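Local coordinates for protein FG41 Malonate Semialdehyde Decarboxylase (Coryneform bacterium, PDB 4LHP) that belongs to the tautomerase superfamily of small beta-alpha-beta proteins and assembles as a trimer of identical subunits, at residues Ala86-Thr89 with Glu90-Pro94; Thr43-Pro47 with Ser48-Ala52; Ile95-Gly99 with Ser100-Ile104; Gly119-Gln122 with Tyr123-Gly126. All blocks are in the same frame, centred on the assembly; numbering follows the deposited sequence.

Contact 1: residues Ala86-Thr89 with Glu90-Pro94; sequences AAIT and ESLAP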
loop_
_atom_site.group_PDB
_atom_site.type_symbol
_atom_site.label_atom_id
_atom_site.label_comp_id
_atom_site.label_asym_id
_atom_site.label_seq_id
_atom_site.Cartn_x
_atom_site.Cartn_y
_atom_site.Cartn_z
ATOM N N ALA A 86 12.338 -16.852 -2.300
ATOM C CA ALA A 86 13.024 -17.720 -3.250
ATOM C C ALA A 86 12.043 -18.469 -4.148
ATOM O O ALA A 86 12.288 -18.628 -5.342
ATOM C CB ALA A 86 13.925 -18.700 -2.510
ATOM N N ALA A 87 10.932 -18.925 -3.581
ATOM C CA ALA A 87 9.946 -19.667 -4.359
ATOM C C ALA A 87 9.319 -18.755 -5.405
ATOM O O ALA A 87 9.160 -19.135 -6.566
ATOM C CB ALA A 87 8.879 -20.249 -3.452
ATOM N N ILE A 88 8.965 -17.547 -4.981
ATOM C CA ILE A 88 8.379 -16.560 -5.876
ATOM C C ILE A 88 9.304 -16.263 -7.051
ATOM O O ILE A 88 8.892 -16.327 -8.206
ATOM C CB ILE A 88 8.069 -15.249 -5.127
ATOM C CG1 ILE A 88 6.844 -15.438 -4.228
ATOM C CG2 ILE A 88 7.827 -14.110 -6.113
ATOM C CD1 ILE A 88 6.606 -14.294 -3.263
ATOM N N THR A 89 10.559 -15.944 -6.755
ATOM C CA THR A 89 11.493 -15.520 -7.793
ATOM C C THR A 89 11.850 -16.673 -8.723
ATOM O O THR A 89 12.057 -16.465 -9.922
ATOM C CB THR A 89 12.772 -14.907 -7.184
ATOM O OG1 THR A 89 12.418 -14.042 -6.098
ATOM C CG2 THR A 89 13.530 -14.104 -8.226
ATOM N N GLU A 90 11.905 -17.886 -8.182
ATOM C CA GLU A 90 12.208 -19.051 -9.001
ATOM C C GLU A 90 11.050 -19.386 -9.942
ATOM O O GLU A 90 11.267 -19.891 -11.048
ATOM C CB GLU A 90 12.562 -20.257 -8.131
ATOM C CG GLU A 90 13.883 -20.126 -7.431
ATOM C CD GLU A 90 14.225 -21.373 -6.647
ATOM O OE1 GLU A 90 13.603 -22.428 -6.913
ATOM O OE2 GLU A 90 15.104 -21.305 -5.758
ATOM N N SER A 91 9.827 -19.097 -9.507
ATOM C CA SER A 91 8.645 -19.389 -10.316
ATOM C C SER A 91 8.455 -18.358 -11.427
ATOM O O SER A 91 7.791 -18.625 -12.429
ATOM C CB SER A 91 7.384 -19.458 -9.443
ATOM O OG SER A 91 6.849 -18.175 -9.155
ATOM N N LEU A 92 9.036 -17.178 -11.238
ATOM C CA LEU A 92 8.891 -16.089 -12.194
ATOM C C LEU A 92 9.889 -16.187 -13.351
ATOM O O LEU A 92 9.663 -15.618 -14.419
ATOM C CB LEU A 92 9.067 -14.740 -11.491
ATOM C CG LEU A 92 7.974 -14.251 -10.536
ATOM C CD1 LEU A 92 8.282 -12.824 -10.098
ATOM C CD2 LEU A 92 6.595 -14.328 -11.169
ATOM N N ALA A 93 10.993 -16.896 -13.137
ATOM C CA ALA A 93 12.050 -16.985 -14.143
ATOM C C ALA A 93 11.546 -17.527 -15.487
ATOM O O ALA A 93 11.689 -16.866 -16.516
ATOM C CB ALA A 93 13.208 -17.828 -13.622
ATOM N N PRO A 94 10.956 -18.733 -15.485
ATOM C CA PRO A 94 10.464 -19.310 -16.742
ATOM C C PRO A 94 9.381 -18.457 -17.396
ATOM O O PRO A 94 9.170 -18.543 -18.606
ATOM C CB PRO A 94 9.881 -20.658 -16.304
ATOM C CG PRO A 94 9.584 -20.493 -14.857
ATOM C CD PRO A 94 10.670 -19.610 -14.338
#
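The carboxylate of E90, the one flat side-chain group here, lies beside the methyl of A86, with OE2 4.3 Å from A86 CB. The other flat groups are peptides of helix 78-92, each carbonyl met by an N-H one turn on: E90 N lies 3.0 Å from A86 O, and S91 N 3.0 Å from A87 O. CG of E90 sits beside its own backbone N (chi1 -70°) and thus passes 3.0 Å from A86 O before the extended chain carries the carboxylate outward to an exposed position. The hydroxyl of S91 turns back instead. Its chi1 of 82° sets OG between the backbone N and the carbonyl carbon, where it donates to I88 O at 2.9 Å, tilted 26° from the carbonyl plane; S91 N and L92 N add weak bonds to the same oxygen. On the buried side I88 CG2 and L92 CD1 pack at 4.2 Å, and these two side chains also touch A26, I19 and A22 of helix 13-31; S91 OG makes a weak bond with A22 O. T89 faces strand 102-109, its OG1 bonded to F85 O, while G119 of the second subunit packs on A86 and T89. The backbone bonds lengthen along the segment, A93 N standing 3.4 Å from T89 O in a weak bond, and the serine hydroxyl gives I88 O a firmer donor where the peptide N-H groups hold it poorly.

Contact 2: residues Thr43-Pro47 with Ser48-Ala52; sequences TAHDP and SDIIA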
loop_
_atom_site.group_PDB
_atom_site.type_symbol
_atom_site.label_atom_id
_atom_site.label_comp_id
_atom_site.label_asym_id
_atom_site.label_seq_id
_atom_site.Cartn_x
_atom_site.Cartn_y
_atom_site.Cartn_z
ATOM N N THR A 43 -1.286 -3.545 -10.828
ATOM C CA THR A 43 -1.181 -2.211 -11.390
ATOM C C THR A 43 -0.032 -2.176 -12.386
ATOM O O THR A 43 1.132 -2.315 -12.011
ATOM C CB THR A 43 -0.932 -1.152 -10.304
ATOM O OG1 THR A 43 -1.872 -1.320 -9.235
ATOM C CG2 THR A 43 -1.074 0.244 -10.887
ATOM N N ALA A 44 -0.365 -2.008 -13.660
ATOM C CA ALA A 44 0.645 -1.891 -14.701
ATOM C C ALA A 44 0.990 -0.424 -14.916
ATOM O O ALA A 44 0.106 0.408 -15.129
ATOM C CB ALA A 44 0.151 -2.519 -15.991
ATOM N N HIS A 45 2.280 -0.114 -14.851
ATOM C CA HIS A 45 2.748 1.258 -14.963
ATOM C C HIS A 45 3.589 1.454 -16.209
ATOM O O HIS A 45 4.168 0.509 -16.737
ATOM C CB HIS A 45 3.619 1.622 -13.760
ATOM C CG HIS A 45 2.922 1.508 -12.442
ATOM N ND1 HIS A 45 2.584 2.606 -11.684
ATOM C CD2 HIS A 45 2.513 0.426 -11.740
ATOM C CE1 HIS A 45 1.992 2.207 -10.573
ATOM N NE2 HIS A 45 1.936 0.887 -10.585
ATOM N N ASP A 46 3.657 2.695 -16.672
ATOM C CA ASP A 46 4.725 3.101 -17.565
ATOM C C ASP A 46 6.018 2.900 -16.778
ATOM O O ASP A 46 6.101 3.305 -15.619
ATOM C CB ASP A 46 4.558 4.565 -17.961
ATOM C CG ASP A 46 5.615 5.027 -18.939
ATOM O OD1 ASP A 46 6.764 5.266 -18.508
ATOM O OD2 ASP A 46 5.296 5.157 -20.140
ATOM N N PRO A 47 7.024 2.257 -17.390
ATOM C CA PRO A 47 8.242 1.908 -16.645
ATOM C C PRO A 47 8.898 3.092 -15.941
ATOM O O PRO A 47 9.551 2.903 -14.914
ATOM C CB PRO A 47 9.164 1.352 -17.733
ATOM C CG PRO A 47 8.231 0.811 -18.759
ATOM C CD PRO A 47 7.073 1.765 -18.778
ATOM N N SER A 48 8.733 4.292 -16.485
ATOM C CA SER A 48 9.311 5.486 -15.878
ATOM C C SER A 48 8.712 5.762 -14.499
ATOM O O SER A 48 9.326 6.434 -13.670
ATOM C CB SER A 48 9.113 6.702 -16.787
ATOM O OG SER A 48 7.749 6.870 -17.132
ATOM N N ASP A 49 7.515 5.238 -14.257
ATOM C CA ASP A 49 6.830 5.460 -12.989
ATOM C C ASP A 49 7.348 4.543 -11.880
ATOM O O ASP A 49 7.111 4.795 -10.699
ATOM C CB ASP A 49 5.319 5.291 -13.162
ATOM C CG ASP A 49 4.663 6.521 -13.768
ATOM O OD1 ASP A 49 5.173 7.641 -13.545
ATOM O OD2 ASP A 49 3.638 6.367 -14.465
ATOM N N ILE A 50 8.051 3.480 -12.261
ATOM C CA ILE A 50 8.741 2.636 -11.289
ATOM C C ILE A 50 10.244 2.894 -11.336
ATOM O O ILE A 50 10.884 2.703 -12.370
ATOM C CB ILE A 50 8.487 1.136 -11.540
ATOM C CG1 ILE A 50 7.054 0.765 -11.152
ATOM C CG2 ILE A 50 9.468 0.293 -10.741
ATOM C CD1 ILE A 50 6.701 -0.687 -11.411
ATOM N N ILE A 51 10.799 3.341 -10.212
ATOM C CA ILE A 51 12.242 3.501 -10.076
ATOM C C ILE A 51 12.766 2.548 -9.014
ATOM O O ILE A 51 12.623 2.802 -7.819
ATOM C CB ILE A 51 12.636 4.925 -9.647
ATOM C CG1 ILE A 51 12.120 5.963 -10.643
ATOM C CG2 ILE A 51 14.152 5.032 -9.521
ATOM C CD1 ILE A 51 12.209 7.379 -10.119
ATOM N N ALA A 52 13.373 1.451 -9.453
ATOM C CA ALA A 52 13.946 0.480 -8.534
ATOM C C ALA A 52 15.402 0.222 -8.902
ATOM O O ALA A 52 15.697 -0.265 -9.989
ATOM C CB ALA A 52 13.150 -0.813 -8.568
#
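D46 and S48 carry the polar side of this turn, with D49 and I50 completing its backbone bonds. D49 N donates to D46 O at 2.8 Å, standing 39° out of the carbonyl plane, and I50 N to P47 O at 3.1 Å; the two bonds overlap as successive tight turns, giving the chain a brief 3-10 twist between its strands. Around them D46 closes an Asx turn. Its CG lies anti to the backbone N (chi1 -178°), which carries OD1 forward to accept S48 N at 3.0 Å on the anti side of the carboxylate. The hydroxyl of S48 bends toward the same OD1, but that separation is modelled so short that its detail is doubtful.

The van der Waals contacts lie on the inner side. H45 CB meets D49 CB at 4.1 Å, and H45 CD2 is 4.3 Å from I50 CD1. The side chains of H45 and D49 cross, imidazole and carboxylate planes 82° apart, and H45 ND1 stays 4.8 Å from D49 OD2 without contact. The imidazole is held elsewhere: NE2 bonds D6 OD1, and ND1 makes a weak bond to L42 O of the second subunit.

Strand 39-45, at the border of the sheet within the chain, pairs with strand 2-8, whose T8 touches both P47 and I50. After the turn, strand 50-52 pairs antiparallel with a strand of the second subunit and continues the sheet across the interface.

Contact 3: residues Ile95-Gly99 with Ser100-Ile104; sequences IGVAG and SDVFI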
loop_
_atom_site.group_PDB
_atom_site.type_symbol
_atom_site.label_atom_id
_atom_site.label_comp_id
_atom_site.label_asym_id
_atom_site.label_seq_id
_atom_site.Cartn_x
_atom_site.Cartn_y
_atom_site.Cartn_z
ATOM N N ILE A 95 8.704 -17.644 -16.592
ATOM C CA ILE A 95 7.619 -16.801 -17.080
ATOM C C ILE A 95 8.144 -15.577 -17.825
ATOM O O ILE A 95 7.421 -14.967 -18.613
ATOM C CB ILE A 95 6.708 -16.362 -15.916
ATOM C CG1 ILE A 95 5.688 -17.461 -15.619
ATOM C CG2 ILE A 95 5.987 -15.062 -16.242
ATOM C CD1 ILE A 95 4.949 -17.274 -14.323
ATOM N N GLY A 96 9.402 -15.225 -17.581
ATOM C CA GLY A 96 10.028 -14.114 -18.276
ATOM C C GLY A 96 10.403 -12.951 -17.376
ATOM O O GLY A 96 10.498 -11.812 -17.833
ATOM N N VAL A 97 10.614 -13.230 -16.093
ATOM C CA VAL A 97 11.067 -12.208 -15.158
ATOM C C VAL A 97 12.415 -12.603 -14.576
ATOM O O VAL A 97 12.510 -13.554 -13.798
ATOM C CB VAL A 97 10.072 -12.010 -14.002
ATOM C CG1 VAL A 97 10.545 -10.896 -13.079
ATOM C CG2 VAL A 97 8.679 -11.711 -14.537
ATOM N N ALA A 98 13.457 -11.874 -14.959
ATOM C CA ALA A 98 14.799 -12.136 -14.457
ATOM C C ALA A 98 14.851 -11.897 -12.952
ATOM O O ALA A 98 14.061 -11.124 -12.413
ATOM C CB ALA A 98 15.804 -11.250 -15.165
ATOM N N GLY A 99 15.784 -12.563 -12.280
ATOM C CA GLY A 99 15.930 -12.428 -10.843
ATOM C C GLY A 99 16.248 -11.001 -10.445
ATOM O O GLY A 99 15.914 -10.558 -9.347
ATOM N N SER A 100 16.895 -10.279 -11.351
ATOM C CA SER A 100 17.309 -8.907 -11.097
ATOM C C SER A 100 16.123 -7.951 -11.071
ATOM O O SER A 100 16.215 -6.845 -10.536
ATOM C CB SER A 100 18.278 -8.460 -12.185
ATOM O OG SER A 100 17.663 -8.556 -13.457
ATOM N N ASP A 101 15.008 -8.380 -11.653
ATOM C CA ASP A 101 13.873 -7.496 -11.866
ATOM C C ASP A 101 12.762 -7.717 -10.849
ATOM O O ASP A 101 11.676 -7.151 -10.977
ATOM C CB ASP A 101 13.336 -7.691 -13.283
ATOM C CG ASP A 101 14.339 -7.277 -14.346
ATOM O OD1 ASP A 101 15.329 -6.600 -13.996
ATOM O OD2 ASP A 101 14.136 -7.622 -15.529
ATOM N N VAL A 102 13.034 -8.536 -9.838
ATOM C CA VAL A 102 12.053 -8.797 -8.795
ATOM C C VAL A 102 12.411 -8.047 -7.520
ATOM O O VAL A 102 13.579 -7.956 -7.143
ATOM C CB VAL A 102 11.956 -10.299 -8.472
ATOM C CG1 VAL A 102 10.805 -10.560 -7.511
ATOM C CG2 VAL A 102 11.779 -11.104 -9.746
ATOM N N PHE A 103 11.392 -7.507 -6.864
ATOM C CA PHE A 103 11.557 -6.844 -5.580
ATOM C C PHE A 103 10.337 -7.176 -4.731
ATOM O O PHE A 103 9.202 -6.959 -5.156
ATOM C CB PHE A 103 11.695 -5.333 -5.770
ATOM C CG PHE A 103 11.847 -4.568 -4.487
ATOM C CD1 PHE A 103 13.101 -4.188 -4.035
ATOM C CD2 PHE A 103 10.736 -4.225 -3.732
ATOM C CE1 PHE A 103 13.244 -3.480 -2.856
ATOM C CE2 PHE A 103 10.874 -3.518 -2.551
ATOM C CZ PHE A 103 12.130 -3.148 -2.113
ATOM N N ILE A 104 10.572 -7.716 -3.541
ATOM C CA ILE A 104 9.485 -8.196 -2.697
ATOM C C ILE A 104 9.544 -7.570 -1.309
ATOM O O ILE A 104 10.607 -7.505 -0.692
ATOM C CB ILE A 104 9.525 -9.731 -2.551
ATOM C CG1 ILE A 104 9.590 -10.394 -3.929
ATOM C CG2 ILE A 104 8.313 -10.223 -1.773
ATOM C CD1 ILE A 104 9.759 -11.895 -3.881
HETATM O O HOH W 1 12.716 -9.742 -16.724
#
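The turn in which V97 and A98 fold against D101 and V102 is the return connection of a beta-alpha-beta crossover, carrying the chain from helix 78-92 into strand 102-109. It follows a Schellman motif in which G96, at positive phi, is the C-prime residue: V97 N reaches back to L92 O and G96 N to A93 O. A type I beta turn comes next, closed by D101 N donating to A98 O at 3.0 Å from 59° out of the carbonyl plane. With chi1 at -178°, V97 projects CG1 away from its backbone N and onto V102 CG2 at 3.6 Å, the two valines crossing at about a right angle. V102 CG2 also rests 3.5 Å from A98 O, so one methyl touches both the V97 side chain and the carbonyl oxygen that closes the turn. On the outer side A98 CB packs 3.7 Å from S100 OG. That hydroxyl donates to D101 OD1 at 3.1 Å, coming from above the carboxylate, 72° out of its plane.

The other oxygen of the same carboxylate works through a water, which donates to D101 OD2 at 2.8 Å and to G96 O at 3.2 Å while accepting A98 N at 2.9 Å. D101 OD2 has a further partner in S62 OG, and G96 O in R11 NH1. The buried carboxylate is therefore gripped at both oxygens by hydroxyls and water, an environment consistent with a charged aspartate that links the loop at G96 and A98 to the residue just before the strand.

Contact 4: residues Gly119-Gln122 with Tyr123-Gly126; sequences GSAQ and YVTG. With PO4 (phosphate ion), chain M.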
loop_
_atom_site.group_PDB
_atom_site.type_symbol
_atom_site.label_atom_id
_atom_site.label_comp_id
_atom_site.label_asym_id
_atom_site.label_seq_id
_atom_site.Cartn_x
_atom_site.Cartn_y
_atom_site.Cartn_z
ATOM N N GLY A 119 -19.160 -8.021 5.650
ATOM C CA GLY A 119 -19.061 -7.181 6.832
ATOM C C GLY A 119 -18.556 -7.921 8.058
ATOM O O GLY A 119 -18.640 -7.415 9.178
ATOM N N SER A 120 -18.012 -9.113 7.842
ATOM C CA SER A 120 -17.602 -9.983 8.940
ATOM C C SER A 120 -16.081 -10.084 9.034
ATOM O O SER A 120 -15.375 -9.933 8.038
ATOM C CB SER A 120 -18.210 -11.376 8.736
ATOM O OG SER A 120 -17.812 -12.294 9.741
ATOM N N ALA A 121 -15.583 -10.320 10.244
ATOM C CA ALA A 121 -14.177 -10.640 10.449
ATOM C C ALA A 121 -14.076 -12.143 10.658
ATOM O O ALA A 121 -14.207 -12.634 11.778
ATOM C CB ALA A 121 -13.631 -9.892 11.647
ATOM N N GLN A 122 -13.850 -12.869 9.569
ATOM C CA GLN A 122 -13.992 -14.322 9.576
ATOM C C GLN A 122 -13.001 -15.035 10.501
ATOM O O GLN A 122 -13.328 -16.078 11.069
ATOM C CB GLN A 122 -13.901 -14.876 8.150
ATOM C CG GLN A 122 -15.147 -14.610 7.308
ATOM C CD GLN A 122 -15.171 -13.216 6.709
ATOM O OE1 GLN A 122 -14.234 -12.439 6.884
ATOM N NE2 GLN A 122 -16.245 -12.892 5.996
ATOM N N TYR A 123 -11.802 -14.480 10.658
ATOM C CA TYR A 123 -10.816 -15.057 11.571
ATOM C C TYR A 123 -11.270 -14.904 13.020
ATOM O O TYR A 123 -10.955 -15.739 13.868
ATOM C CB TYR A 123 -9.448 -14.387 11.410
ATOM C CG TYR A 123 -8.666 -14.765 10.167
ATOM C CD1 TYR A 123 -8.557 -16.090 9.752
ATOM C CD2 TYR A 123 -8.019 -13.790 9.416
ATOM C CE1 TYR A 123 -7.828 -16.425 8.617
ATOM C CE2 TYR A 123 -7.295 -14.113 8.286
ATOM C CZ TYR A 123 -7.202 -15.429 7.888
ATOM O OH TYR A 123 -6.474 -15.743 6.763
ATOM N N VAL A 124 -12.000 -13.829 13.303
ATOM C CA VAL A 124 -12.451 -13.545 14.664
ATOM C C VAL A 124 -13.660 -14.398 15.031
ATOM O O VAL A 124 -13.710 -14.983 16.112
ATOM C CB VAL A 124 -12.816 -12.053 14.840
ATOM C CG1 VAL A 124 -13.373 -11.799 16.231
ATOM C CG2 VAL A 124 -11.602 -11.170 14.584
ATOM N N THR A 125 -14.632 -14.463 14.126
ATOM C CA THR A 125 -15.855 -15.228 14.361
ATOM C C THR A 125 -15.601 -16.731 14.430
ATOM O O THR A 125 -16.350 -17.460 15.079
ATOM C CB THR A 125 -16.899 -14.983 13.254
ATOM O OG1 THR A 125 -16.345 -15.337 11.981
ATOM C CG2 THR A 125 -17.336 -13.529 13.233
ATOM N N GLY A 126 -14.552 -17.191 13.753
ATOM C CA GLY A 126 -14.276 -18.612 13.651
ATOM C C GLY A 126 -14.783 -19.194 12.343
ATOM O O GLY A 126 -14.672 -20.398 12.104
HETATM P P PO4 M . -2.625 -14.740 5.495
HETATM O O1 PO4 M . -3.897 -15.329 4.927
HETATM O O2 PO4 M . -1.492 -14.945 4.517
HETATM O O3 PO4 M . -2.818 -13.261 5.738
HETATM O O4 PO4 M . -2.290 -15.437 6.794
#
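A121, at the N-cap position, gives its carbonyl to two successive N-H groups: V124 N at 2.9 Å, from 52° above the carbonyl plane, and T125 N at 3.0 Å, nearly along the C=O axis. G126 N then bonds Q122 O at 3.2 Å. On one flank the A121 methyl rests on V124 CG2 at 3.8 Å. On another, T125 CG2 comes 3.7 Å from S120 OG, and the hydroxyls of S120 and T125 both bond E127 OE2, two residues beyond the end of the helix, linking the stretch before the helix to the chain after it. Q122 bends sharply at its second torsion (82°), bringing its amide to the backbone of the preceding loop, OE1 to F116 N and NE2 to G117 O. The Y123 ring meets F116 edge-to-face, and OH lies 3.2 Å from phosphate O1, which sits at the ring edge near its plane, in a weak bond that is not settled. T72 OG1 and Q73 N also bond the phosphate. A121 and V124 pack on F85 and Q82 of the third subunit. The whole is a single-turn helix, entered through its N-cap and left at a glycine with positive phi.

Contacts 1 and 3 are consecutive parts of one beta-alpha-beta crossover, their centres 8 Å apart. They touch through T89 CG2 and V102 CG2 at 3.8 Å and through I88 CG2 and I104 CD1 at 3.7 Å. Contact 2 reaches the same sheet as contact 3; its nearest atoms are about 6 Å from it, without touching. Contact 4 lies across the chain, its centre 33 Å from that of contact 1, and it alone meets the phosphate, which probably came from the crystallisation liquor. The trimer shortens that separation: G119 of the second subunit, from its copy of segment 119-122, packs on contact 1.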